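Ferritin (Ulva pertusa, PDB 3VNX) stores iron inside a 24-subunit shell and, as a ferroxidase, probably oxidises ferrous iron on its way into the cavity. Local coordinates at residues 53-58 and 81-86; 62-67 and 114-119; 130-135 and 175-180; 137-142 and 167-172. One frame throughout, in Å; residues are numbered along the deposited sequence.

Contact 1: 53-58 and 81-86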
loop_
_atom_site.group_PDB
_atom_site.type_symbol
_atom_site.label_atom_id
_atom_site.label_comp_id
_atom_site.label_asym_id
_atom_site.label_seq_id
_atom_site.Cartn_x
_atom_site.Cartn_y
_atom_site.Cartn_z
ATOM N N THR A 53 31.019 17.831 40.159
ATOM C CA THR A 53 31.933 18.968 39.994
ATOM C C THR A 53 32.392 19.095 38.545
ATOM O O THR A 53 32.365 20.185 37.958
ATOM C CB THR A 53 33.195 18.858 40.891
ATOM O OG1 THR A 53 32.824 18.994 42.264
ATOM C CG2 THR A 53 34.194 19.950 40.546
ATOM N N ILE A 54 32.822 17.971 37.974
ATOM C CA ILE A 54 33.315 17.964 36.592
ATOM C C ILE A 54 32.224 18.373 35.582
ATOM O O ILE A 54 32.491 19.041 34.579
ATOM C CB ILE A 54 33.903 16.597 36.231
ATOM C CG1 ILE A 54 35.180 16.350 37.036
ATOM C CG2 ILE A 54 34.170 16.495 34.742
ATOM C CD1 ILE A 54 35.728 14.959 36.851
ATOM N N SER A 55 30.992 17.976 35.862
ATOM C CA SER A 55 29.874 18.426 35.057
ATOM C C SER A 55 29.798 19.955 35.068
ATOM O O SER A 55 29.570 20.583 34.031
ATOM C CB SER A 55 28.575 17.822 35.583
ATOM O OG SER A 55 27.471 18.428 34.962
ATOM N N TYR A 56 30.002 20.549 36.244
ATOM C CA TYR A 56 29.867 21.996 36.419
ATOM C C TYR A 56 31.005 22.712 35.683
ATOM O O TYR A 56 30.804 23.729 35.006
ATOM C CB TYR A 56 29.903 22.313 37.911
ATOM C CG TYR A 56 29.200 23.583 38.381
ATOM C CD1 TYR A 56 27.898 23.873 38.000
ATOM C CD2 TYR A 56 29.836 24.454 39.266
ATOM C CE1 TYR A 56 27.255 25.022 38.471
ATOM C CE2 TYR A 56 29.211 25.602 39.736
ATOM C CZ TYR A 56 27.922 25.881 39.344
ATOM O OH TYR A 56 27.304 27.024 39.816
ATOM N N VAL A 57 32.204 22.162 35.814
ATOM C CA VAL A 57 33.363 22.688 35.114
ATOM C C VAL A 57 33.135 22.637 33.618
ATOM O O VAL A 57 33.412 23.606 32.906
ATOM C CB VAL A 57 34.606 21.868 35.427
ATOM C CG1 VAL A 57 35.761 22.325 34.554
ATOM C CG2 VAL A 57 34.947 21.977 36.903
ATOM N N TYR A 58 32.634 21.502 33.134
ATOM C CA TYR A 58 32.353 21.380 31.709
ATOM C C TYR A 58 31.327 22.403 31.248
ATOM O O TYR A 58 31.414 22.922 30.128
ATOM C CB TYR A 58 31.925 19.963 31.340
ATOM C CG TYR A 58 33.118 19.041 31.203
ATOM C CD1 TYR A 58 34.374 19.561 30.920
ATOM C CD2 TYR A 58 32.997 17.664 31.362
ATOM C CE1 TYR A 58 35.481 18.741 30.795
ATOM C CE2 TYR A 58 34.105 16.831 31.240
ATOM C CZ TYR A 58 35.352 17.379 30.954
ATOM O OH TYR A 58 36.481 16.580 30.828
ATOM N N GLU A 81 27.276 18.937 26.159
ATOM C CA GLU A 81 26.993 17.507 26.172
ATOM C C GLU A 81 27.847 16.800 27.223
ATOM O O GLU A 81 27.342 16.020 28.032
ATOM C CB GLU A 81 27.212 16.912 24.780
ATOM C CG GLU A 81 26.194 17.412 23.758
ATOM C CD GLU A 81 26.577 17.107 22.321
ATOM O OE1 GLU A 81 27.735 16.695 22.070
ATOM O OE2 GLU A 81 25.710 17.292 21.440
ATOM N N ALA A 82 29.149 17.078 27.221
ATOM C CA ALA A 82 30.005 16.494 28.249
ATOM C C ALA A 82 29.444 16.828 29.636
ATOM O O ALA A 82 29.445 15.972 30.533
ATOM C CB ALA A 82 31.455 16.964 28.109
ATOM N N SER A 83 28.940 18.053 29.805
ATOM C CA SER A 83 28.355 18.437 31.089
ATOM C C SER A 83 27.101 17.619 31.436
ATOM O O SER A 83 26.984 17.086 32.546
ATOM C CB SER A 83 28.066 19.936 31.161
ATOM O OG SER A 83 27.404 20.229 32.381
ATOM N N ASP A 84 26.172 17.516 30.491
ATOM C CA ASP A 84 25.022 16.625 30.669
ATOM C C ASP A 84 25.467 15.207 31.039
ATOM O O ASP A 84 24.915 14.588 31.964
ATOM C CB ASP A 84 24.168 16.554 29.392
ATOM C CG ASP A 84 23.558 17.891 29.009
ATOM O OD1 ASP A 84 23.590 18.831 29.827
ATOM O OD2 ASP A 84 23.049 18.008 27.876
ATOM N N GLU A 85 26.464 14.695 30.315
ATOM C CA GLU A 85 26.928 13.317 30.490
ATOM C C GLU A 85 27.533 13.076 31.872
ATOM O O GLU A 85 27.272 12.041 32.507
ATOM C CB GLU A 85 27.926 12.920 29.390
ATOM C CG GLU A 85 28.773 11.684 29.722
ATOM C CD GLU A 85 29.628 11.192 28.553
ATOM O OE1 GLU A 85 29.334 11.554 27.395
ATOM O OE2 GLU A 85 30.593 10.428 28.792
ATOM N N GLU A 86 28.339 14.031 32.351
ATOM C CA GLU A 86 28.970 13.863 33.665
ATOM C C GLU A 86 27.931 13.920 34.786
ATOM O O GLU A 86 28.055 13.220 35.809
ATOM C CB GLU A 86 30.082 14.886 33.917
ATOM C CG GLU A 86 31.318 14.704 33.067
ATOM C CD GLU A 86 32.018 13.359 33.275
ATOM O OE1 GLU A 86 32.073 12.563 32.310
ATOM O OE2 GLU A 86 32.534 13.107 34.387
#
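S55 and S83 face each other where helices 38-66 and 73-99 run antiparallel, their CA atoms 4.2 Å apart. The short segment axes come within 7.7 Å at an angle of 167°, a close approach that the two small residues permit. The polar part of the contact is a reciprocal pair of hydrogen bonds. S83 OG donates to S55 O at 2.7 Å, and S55 OG returns a bond to S83 O at 2.8 Å. Both hydroxyls lie anti to their own backbone N (chi1 170° in S55), which swings each across to the facing helix, where it meets the carbonyl from above its plane. S83 OG also bonds to R87 of a second subunit, so the pair reaches the subunit interface.

The apolar part lies to one side of the serines. The Y58 ring edge, through CD2, meets E86 CG at 3.8 Å, while A82 CB touches the same CD2 at 3.7 Å. The first torsion of E86 (chi1 -69°) sets its CG anti to the carbonyl carbon, where E86 CG touches both Y58 CD2 and, 3.8 Å away, I54 CG2; E86 CB rests on S55 CB. The chain then bends at chi2, which turns the carboxylate. The Y58 hydroxyl is held by E135 of helix 123-151.

The side chain of E86 comes within about 4 Å of a bound calcium ion, near which E86 OE2 and E51 OE2 lie close together, consistent with the ferroxidase centre that ferritins carry inside the four-helix bundle. Aliphatic and aromatic packing thus fixes the stem of E86, while serine-carbonyl bonds join the backbones behind it.

Contact 2: 62-67 and 114-119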
loop_
_atom_site.group_PDB
_atom_site.type_symbol
_atom_site.label_atom_id
_atom_site.label_comp_id
_atom_site.label_asym_id
_atom_site.label_seq_id
_atom_site.Cartn_x
_atom_site.Cartn_y
_atom_site.Cartn_z
ATOM N N HIS A 62 31.699 25.352 28.381
ATOM C CA HIS A 62 30.696 25.605 27.370
ATOM C C HIS A 62 30.434 27.105 27.225
ATOM O O HIS A 62 30.402 27.648 26.104
ATOM C CB HIS A 62 29.396 24.883 27.708
ATOM C CG HIS A 62 28.207 25.471 27.028
ATOM N ND1 HIS A 62 27.917 25.237 25.700
ATOM C CD2 HIS A 62 27.247 26.316 27.481
ATOM C CE1 HIS A 62 26.821 25.898 25.369
ATOM N NE2 HIS A 62 26.395 26.560 26.432
ATOM N N SER A 63 30.229 27.775 28.357
ATOM C CA SER A 63 29.915 29.199 28.307
ATOM C C SER A 63 31.076 29.990 27.736
ATOM O O SER A 63 30.882 31.014 27.078
ATOM C CB SER A 63 29.518 29.730 29.683
ATOM O OG SER A 63 28.168 29.398 29.955
ATOM N N TYR A 64 32.287 29.510 27.977
ATOM C CA TYR A 64 33.441 30.198 27.428
ATOM C C TYR A 64 33.400 30.168 25.884
ATOM O O TYR A 64 33.495 31.213 25.231
ATOM C CB TYR A 64 34.767 29.654 27.999
ATOM C CG TYR A 64 35.957 30.319 27.355
ATOM C CD1 TYR A 64 36.414 31.562 27.804
ATOM C CD2 TYR A 64 36.596 29.735 26.257
ATOM C CE1 TYR A 64 37.484 32.192 27.199
ATOM C CE2 TYR A 64 37.673 30.364 25.641
ATOM C CZ TYR A 64 38.112 31.590 26.115
ATOM O OH TYR A 64 39.178 32.219 25.503
ATOM N N PHE A 65 33.216 28.982 25.306
ATOM C CA PHE A 65 33.201 28.855 23.850
ATOM C C PHE A 65 31.941 29.427 23.194
ATOM O O PHE A 65 31.946 29.749 21.998
ATOM C CB PHE A 65 33.465 27.411 23.422
ATOM C CG PHE A 65 34.845 26.949 23.754
ATOM C CD1 PHE A 65 35.920 27.297 22.942
ATOM C CD2 PHE A 65 35.087 26.215 24.909
ATOM C CE1 PHE A 65 37.220 26.893 23.255
ATOM C CE2 PHE A 65 36.369 25.808 25.230
ATOM C CZ PHE A 65 37.446 26.151 24.399
ATOM N N ALA A 66 30.885 29.590 23.987
ATOM C CA ALA A 66 29.682 30.287 23.527
ATOM C C ALA A 66 29.879 31.799 23.346
ATOM O O ALA A 66 29.083 32.439 22.662
ATOM C CB ALA A 66 28.509 30.028 24.475
ATOM N N ARG A 67 30.917 32.379 23.950
ATOM C CA ARG A 67 31.102 33.834 23.829
ATOM C C ARG A 67 31.294 34.267 22.385
ATOM O O ARG A 67 32.110 33.708 21.665
ATOM C CB ARG A 67 32.291 34.317 24.642
ATOM C CG ARG A 67 32.211 33.953 26.087
ATOM C CD ARG A 67 33.474 34.366 26.767
ATOM N NE ARG A 67 33.392 34.189 28.208
ATOM C CZ ARG A 67 34.365 34.515 29.047
ATOM N NH1 ARG A 67 35.496 35.039 28.587
ATOM N NH2 ARG A 67 34.205 34.315 30.344
ATOM N N MET A 114 36.310 30.298 34.758
ATOM C CA MET A 114 35.484 30.719 33.628
ATOM C C MET A 114 36.311 31.145 32.416
ATOM O O MET A 114 35.785 31.290 31.305
ATOM C CB MET A 114 34.557 31.874 34.033
ATOM C CG MET A 114 33.806 31.650 35.353
ATOM S SD MET A 114 32.758 30.171 35.424
ATOM C CE MET A 114 31.803 30.361 33.934
ATOM N N GLU A 115 37.604 31.347 32.632
ATOM C CA GLU A 115 38.459 31.951 31.616
ATOM C C GLU A 115 39.424 30.936 31.063
ATOM O O GLU A 115 40.081 30.218 31.821
ATOM C CB GLU A 115 39.231 33.123 32.219
ATOM C CG GLU A 115 38.320 34.174 32.795
ATOM C CD GLU A 115 37.413 34.758 31.740
ATOM O OE1 GLU A 115 36.311 35.240 32.099
ATOM O OE2 GLU A 115 37.806 34.731 30.548
ATOM N N PHE A 116 39.526 30.863 29.743
ATOM C CA PHE A 116 40.332 29.787 29.160
ATOM C C PHE A 116 41.207 30.229 28.000
ATOM O O PHE A 116 41.751 29.394 27.270
ATOM C CB PHE A 116 39.460 28.572 28.798
ATOM C CG PHE A 116 38.704 28.019 29.968
ATOM C CD1 PHE A 116 37.393 28.398 30.205
ATOM C CD2 PHE A 116 39.322 27.151 30.861
ATOM C CE1 PHE A 116 36.694 27.902 31.306
ATOM C CE2 PHE A 116 38.641 26.652 31.960
ATOM C CZ PHE A 116 37.324 27.032 32.190
ATOM N N ALA A 117 41.346 31.542 27.848
ATOM C CA ALA A 117 42.300 32.095 26.904
ATOM C C ALA A 117 43.697 31.584 27.259
ATOM O O ALA A 117 44.035 31.398 28.429
ATOM C CB ALA A 117 42.256 33.625 26.919
ATOM N N ASN A 118 44.496 31.333 26.235
ATOM C CA ASN A 118 45.835 30.816 26.428
ATOM C C ASN A 118 46.643 31.115 25.182
ATOM O O ASN A 118 46.326 30.624 24.092
ATOM C CB ASN A 118 45.795 29.318 26.690
ATOM C CG ASN A 118 47.169 28.736 26.928
ATOM O OD1 ASN A 118 48.136 29.088 26.247
ATOM N ND2 ASN A 118 47.264 27.832 27.898
ATOM N N ASP A 119 47.677 31.931 25.348
ATOM C CA ASP A 119 48.424 32.470 24.220
ATOM C C ASP A 119 49.382 31.449 23.638
ATOM O O ASP A 119 49.607 31.421 22.433
ATOM C CB ASP A 119 49.178 33.737 24.634
ATOM C CG ASP A 119 48.244 34.891 24.960
ATOM O OD1 ASP A 119 47.112 34.926 24.417
ATOM O OD2 ASP A 119 48.648 35.764 25.758
#
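R67 grips the carboxylate of E115 end-on with two nitrogens, one to each oxygen. The NH2 to OE1 bond of this R67-E115 salt bridge is 2.9 Å long and nearly straight (173°), lying in the guanidinium plane but meeting OE1 from above the carboxylate plane; R67 NH1 reaches E115 OE2 at 3.0 Å from the syn side. The guanidinium and carboxylate planes are 48° apart, so the bridge is not flat. Beside the bridge, F116 lies against Y64: its CB sits over the Y64 ring face, 4.0 Å from the centroid, a CH-pi contact. The F116 ring turns its edge toward that ring in an offset edge-to-face pair, planes at 80°, with F116 CD1 3.7 Å from Y64 CB.

These contacts fasten the long connection between helices 73-99 and 123-151, which in the ferritin fold spans the length of the four-helix bundle, to the C-terminal end of helix 38-66.

Y64 CD1 lies 3.6 Å above the guanidinium of R67, toward its rim, so the tyrosine backs the arginine as well as the phenylalanine. R67 is extended from CG to NE and thus reaches the loop from just beyond the helix. Farther out, F116 packs on L61 and L130, Y64 on E123 and V70, and R67 on R103 of a second subunit.

Contact 3: 130-135 and 175-180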
loop_
_atom_site.group_PDB
_atom_site.type_symbol
_atom_site.label_atom_id
_atom_site.label_comp_id
_atom_site.label_asym_id
_atom_site.label_seq_id
_atom_site.Cartn_x
_atom_site.Cartn_y
_atom_site.Cartn_z
ATOM N N LEU A 130 43.116 20.499 29.084
ATOM C CA LEU A 130 42.527 20.572 30.417
ATOM C C LEU A 130 41.552 19.414 30.595
ATOM O O LEU A 130 41.614 18.677 31.580
ATOM C CB LEU A 130 41.786 21.899 30.590
ATOM C CG LEU A 130 41.597 22.490 31.988
ATOM C CD1 LEU A 130 40.245 23.154 32.073
ATOM C CD2 LEU A 130 41.746 21.460 33.093
ATOM N N ALA A 131 40.657 19.265 29.618
ATOM C CA ALA A 131 39.659 18.194 29.616
ATOM C C ALA A 131 40.293 16.809 29.728
ATOM O O ALA A 131 39.904 16.006 30.574
ATOM C CB ALA A 131 38.778 18.281 28.358
ATOM N N LEU A 132 41.265 16.535 28.866
ATOM C CA LEU A 132 41.987 15.277 28.920
ATOM C C LEU A 132 42.523 15.051 30.329
ATOM O O LEU A 132 42.315 13.989 30.922
ATOM C CB LEU A 132 43.142 15.292 27.912
ATOM C CG LEU A 132 44.144 14.138 27.988
ATOM C CD1 LEU A 132 43.456 12.781 27.878
ATOM C CD2 LEU A 132 45.216 14.297 26.906
ATOM N N SER A 133 43.197 16.066 30.859
ATOM C CA SER A 133 43.822 15.998 32.180
ATOM C C SER A 133 42.777 15.661 33.233
ATOM O O SER A 133 43.006 14.813 34.111
ATOM C CB SER A 133 44.512 17.328 32.521
ATOM O OG SER A 133 45.551 17.622 31.591
ATOM N N LEU A 134 41.627 16.322 33.126
ATOM C CA LEU A 134 40.508 16.052 34.027
ATOM C C LEU A 134 40.012 14.612 33.890
ATOM O O LEU A 134 39.680 13.963 34.881
ATOM C CB LEU A 134 39.368 17.044 33.783
ATOM C CG LEU A 134 39.584 18.452 34.351
ATOM C CD1 LEU A 134 38.417 19.380 34.031
ATOM C CD2 LEU A 134 39.802 18.380 35.850
ATOM N N GLU A 135 39.979 14.108 32.661
ATOM C CA GLU A 135 39.497 12.759 32.423
ATOM C C GLU A 135 40.468 11.721 32.979
ATOM O O GLU A 135 40.049 10.742 33.606
ATOM C CB GLU A 135 39.250 12.543 30.935
ATOM C CG GLU A 135 38.153 13.423 30.362
ATOM C CD GLU A 135 36.810 13.126 30.992
ATOM O OE1 GLU A 135 36.647 12.004 31.516
ATOM O OE2 GLU A 135 35.923 14.003 30.970
ATOM N N GLU A 175 39.584 8.945 23.680
ATOM C CA GLU A 175 38.903 9.923 22.828
ATOM C C GLU A 175 39.449 11.331 23.031
ATOM O O GLU A 175 39.622 12.099 22.071
ATOM C CB GLU A 175 37.393 9.917 23.101
ATOM C CG GLU A 175 36.623 11.088 22.491
ATOM C CD GLU A 175 35.203 11.192 23.033
ATOM O OE1 GLU A 175 34.939 10.592 24.096
ATOM O OE2 GLU A 175 34.356 11.872 22.405
ATOM N N HIS A 176 39.713 11.693 24.288
ATOM C CA HIS A 176 40.253 13.029 24.548
ATOM C C HIS A 176 41.715 13.140 24.130
ATOM O O HIS A 176 42.156 14.192 23.666
ATOM C CB HIS A 176 40.076 13.442 25.998
ATOM C CG HIS A 176 38.675 13.841 26.342
ATOM N ND1 HIS A 176 38.283 15.158 26.450
ATOM C CD2 HIS A 176 37.575 13.097 26.597
ATOM C CE1 HIS A 176 37.000 15.207 26.763
ATOM N NE2 HIS A 176 36.546 13.971 26.855
ATOM N N ALA A 177 42.461 12.051 24.265
ATOM C CA ALA A 177 43.856 12.059 23.826
ATOM C C ALA A 177 43.919 12.406 22.339
ATOM O O ALA A 177 44.698 13.278 21.926
ATOM C CB ALA A 177 44.541 10.722 24.122
ATOM N N VAL A 178 43.068 11.748 21.547
ATOM C CA VAL A 178 43.005 11.983 20.101
ATOM C C VAL A 178 42.702 13.439 19.709
ATOM O O VAL A 178 43.382 14.001 18.842
ATOM C CB VAL A 178 41.995 11.045 19.443
ATOM C CG1 VAL A 178 41.825 11.388 17.952
ATOM C CG2 VAL A 178 42.447 9.613 19.633
ATOM N N TYR A 179 41.695 14.044 20.344
ATOM C CA TYR A 179 41.403 15.470 20.136
ATOM C C TYR A 179 42.623 16.348 20.343
ATOM O O TYR A 179 42.871 17.287 19.571
ATOM C CB TYR A 179 40.344 15.970 21.117
ATOM C CG TYR A 179 38.984 15.370 20.925
ATOM C CD1 TYR A 179 38.455 15.176 19.646
ATOM C CD2 TYR A 179 38.213 15.018 22.025
ATOM C CE1 TYR A 179 37.201 14.623 19.476
ATOM C CE2 TYR A 179 36.955 14.474 21.868
ATOM C CZ TYR A 179 36.454 14.278 20.596
ATOM O OH TYR A 179 35.197 13.736 20.467
ATOM N N VAL A 180 43.341 16.072 21.431
ATOM C CA VAL A 180 44.552 16.815 21.754
ATOM C C VAL A 180 45.579 16.628 20.644
ATOM O O VAL A 180 46.154 17.597 20.135
ATOM C CB VAL A 180 45.144 16.384 23.118
ATOM C CG1 VAL A 180 46.549 16.922 23.287
ATOM C CG2 VAL A 180 44.249 16.857 24.263
#
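H176 carries its ring anti to the carbonyl carbon (chi1 -76°), and E135 has much the same first torsion (-64°); together these bring E135 CG over the imidazole, while a further bend at chi2 of E135 turns its carboxylate. The two residues belong to helices 123-151 and 155-201, neighbouring antiparallel members of the ferritin four-helix bundle, whose short segments here lie at 157° with axes 9.0 Å apart. E135 CG stands 3.9 Å from the centroid of the H176 ring, close to its normal, making a CH-pi contact over the face. A131 CB reaches the same ring obliquely, 3.7 Å from H176 ND1.

The polar end of E135 is held by Y58 of helix 38-66. The E135 side chain lies about 5 Å from a bound calcium ion, on the inner side of the bundle.

L132 extends the interface on the other side of the H176 stem. Its CD1 branch rests near H176 CB (3.9 Å) and the backbone of A177. Beyond the pair, L132 and A177 meet Y31 and A32 of a third subunit, so that subunit covers this side of the helix pair. The L132 and V180 side chains cross at about a right angle, CD2 of L132 touching CG2 of V180 at 3.8 Å.

Contact 4: 137-142 and 167-172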
loop_
_atom_site.group_PDB
_atom_site.type_symbol
_atom_site.label_atom_id
_atom_site.label_comp_id
_atom_site.label_asym_id
_atom_site.label_seq_id
_atom_site.Cartn_x
_atom_site.Cartn_y
_atom_site.Cartn_z
ATOM N N LEU A 137 42.551 12.276 35.458
ATOM C CA LEU A 137 42.336 12.410 36.889
ATOM C C LEU A 137 41.144 11.548 37.305
ATOM O O LEU A 137 41.241 10.755 38.253
ATOM C CB LEU A 137 42.071 13.872 37.258
ATOM C CG LEU A 137 42.484 14.311 38.668
ATOM C CD1 LEU A 137 41.740 15.568 39.098
ATOM C CD2 LEU A 137 42.311 13.202 39.693
ATOM N N ASN A 138 40.015 11.696 36.605
ATOM C CA ASN A 138 38.833 10.955 37.010
ATOM C C ASN A 138 38.986 9.444 36.838
ATOM O O ASN A 138 38.370 8.670 37.560
ATOM C CB ASN A 138 37.575 11.441 36.312
ATOM C CG ASN A 138 36.324 11.022 37.058
ATOM O OD1 ASN A 138 36.386 10.770 38.255
ATOM N ND2 ASN A 138 35.196 10.928 36.363
ATOM N N PHE A 139 39.815 9.033 35.883
ATOM C CA PHE A 139 40.124 7.626 35.702
ATOM C C PHE A 139 40.765 7.096 36.988
ATOM O O PHE A 139 40.399 6.025 37.504
ATOM C CB PHE A 139 41.063 7.459 34.513
ATOM C CG PHE A 139 41.406 6.034 34.194
ATOM C CD1 PHE A 139 40.586 4.994 34.600
ATOM C CD2 PHE A 139 42.550 5.739 33.465
ATOM C CE1 PHE A 139 40.911 3.674 34.298
ATOM C CE2 PHE A 139 42.880 4.443 33.147
ATOM C CZ PHE A 139 42.055 3.396 33.572
ATOM N N GLN A 140 41.698 7.863 37.532
ATOM C CA GLN A 140 42.333 7.450 38.777
ATOM C C GLN A 140 41.341 7.493 39.943
ATOM O O GLN A 140 41.292 6.562 40.762
ATOM C CB GLN A 140 43.573 8.295 39.055
ATOM C CG GLN A 140 44.715 7.947 38.112
ATOM C CD GLN A 140 45.629 9.126 37.805
ATOM O OE1 GLN A 140 46.852 9.007 37.888
ATOM N NE2 GLN A 140 45.041 10.268 37.447
ATOM N N LYS A 141 40.534 8.554 40.014
ATOM C CA LYS A 141 39.486 8.597 41.036
ATOM C C LYS A 141 38.640 7.328 40.935
ATOM O O LYS A 141 38.372 6.667 41.942
ATOM C CB LYS A 141 38.603 9.838 40.893
ATOM C CG LYS A 141 39.292 11.142 41.236
ATOM C CD LYS A 141 39.797 11.147 42.684
ATOM C CE LYS A 141 40.460 12.484 43.061
ATOM N NZ LYS A 141 40.494 12.708 44.547
ATOM N N LEU A 142 38.238 6.971 39.717
ATOM C CA LEU A 142 37.420 5.781 39.555
ATOM C C LEU A 142 38.192 4.558 40.037
ATOM O O LEU A 142 37.631 3.717 40.732
ATOM C CB LEU A 142 36.930 5.615 38.109
ATOM C CG LEU A 142 35.736 6.518 37.777
ATOM C CD1 LEU A 142 35.422 6.546 36.279
ATOM C CD2 LEU A 142 34.516 6.108 38.592
ATOM N N SER A 167 35.091 1.354 32.986
ATOM C CA SER A 167 35.286 0.907 31.614
ATOM C C SER A 167 35.011 2.023 30.612
ATOM O O SER A 167 35.738 2.177 29.616
ATOM C CB SER A 167 34.375 -0.283 31.314
ATOM O OG SER A 167 34.488 -0.672 29.955
ATOM N N GLU A 168 33.953 2.788 30.866
ATOM C CA GLU A 168 33.637 3.922 30.010
ATOM C C GLU A 168 34.741 4.993 30.049
ATOM O O GLU A 168 35.042 5.630 29.035
ATOM C CB GLU A 168 32.290 4.530 30.408
ATOM C CG GLU A 168 31.076 3.683 30.034
ATOM C CD GLU A 168 29.815 4.084 30.811
ATOM O OE1 GLU A 168 29.176 3.189 31.417
ATOM O OE2 GLU A 168 29.467 5.290 30.828
ATOM N N GLN A 169 35.341 5.184 31.222
ATOM C CA GLN A 169 36.324 6.239 31.403
ATOM C C GLN A 169 37.553 5.942 30.545
ATOM O O GLN A 169 38.184 6.859 29.999
ATOM C CB GLN A 169 36.675 6.411 32.886
ATOM C CG GLN A 169 37.620 7.563 33.174
ATOM C CD GLN A 169 37.054 8.922 32.769
ATOM O OE1 GLN A 169 36.072 9.394 33.337
ATOM N NE2 GLN A 169 37.691 9.564 31.798
ATOM N N VAL A 170 37.859 4.658 30.379
ATOM C CA VAL A 170 38.925 4.258 29.466
ATOM C C VAL A 170 38.678 4.809 28.056
ATOM O O VAL A 170 39.529 5.493 27.486
ATOM C CB VAL A 170 39.075 2.720 29.423
ATOM C CG1 VAL A 170 40.093 2.300 28.360
ATOM C CG2 VAL A 170 39.475 2.194 30.803
ATOM N N ASP A 171 37.504 4.519 27.497
ATOM C CA ASP A 171 37.141 5.055 26.190
ATOM C C ASP A 171 37.229 6.579 26.190
ATOM O O ASP A 171 37.791 7.185 25.279
ATOM C CB ASP A 171 35.712 4.648 25.831
ATOM C CG ASP A 171 35.524 3.141 25.775
ATOM O OD1 ASP A 171 36.457 2.448 25.322
ATOM O OD2 ASP A 171 34.433 2.661 26.176
ATOM N N ALA A 172 36.659 7.201 27.216
ATOM C CA ALA A 172 36.681 8.657 27.295
ATOM C C ALA A 172 38.108 9.226 27.219
ATOM O O ALA A 172 38.364 10.169 26.445
ATOM C CB ALA A 172 35.955 9.147 28.550
#
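Q169 and F139 bury the most surface here, with V170 next. The glutamine leaves its backbone with CG anti to N (chi1 -176°), which sends CG against F139, and a bend at chi2 then turns the amide toward N138 and E135. Q169 CG rests 3.6 Å from F139 CA and almost as near to F139 CB, so its stem packs on the base of the phenylalanine. On the next turn L142 meets it at about a right angle, CD1 to Q169 CB at 3.6 Å.

The amide end of Q169 is directed along helix 123-151: NE2 donates to E135 OE1, while Q169 OE1 lies 3.5 Å from N138 ND2, with the two amide planes 64° apart. N138 itself is secured by Q47 and E51 of helix 38-66, and its side chain comes within about 3 Å of a bound calcium ion.

F139 points its ring the other way, its tip, CZ, meeting the CG2 branch of V170 at 4.0 Å. A third subunit covers this side, V34 packing on F139 and R100 on V170. The segments run antiparallel at 164°, axes 9.7 Å apart, as expected of paired helices in a ferritin four-helix bundle, with the amides turned to the metal-bearing interior and the phenylalanine to the flank.

In the fold
Contacts 1, 3 and 4 surround the interior of one four-helix bundle, their centres 11 to 14 Å apart, and polar side chains link them. Y58 OH of contact 1 lies 2.6 Å from E135 OE2 of contact 3, a probable hydrogen bond, and E135 OE1 lies 2.7 Å from Q169 NE2 of contact 4. The side chains of E86, E135 and N138, one from each contact, come within about 4, 5 and 3 Å of bound calcium at the probable ferroxidase region. Contact 2 sits toward one end of the bundle, its centre 25 Å from that of contact 4. It shares helix 38-66 with contact 1 and reaches contact 3 where F116 CE2 packs on L130 CD1 at 3.9 Å.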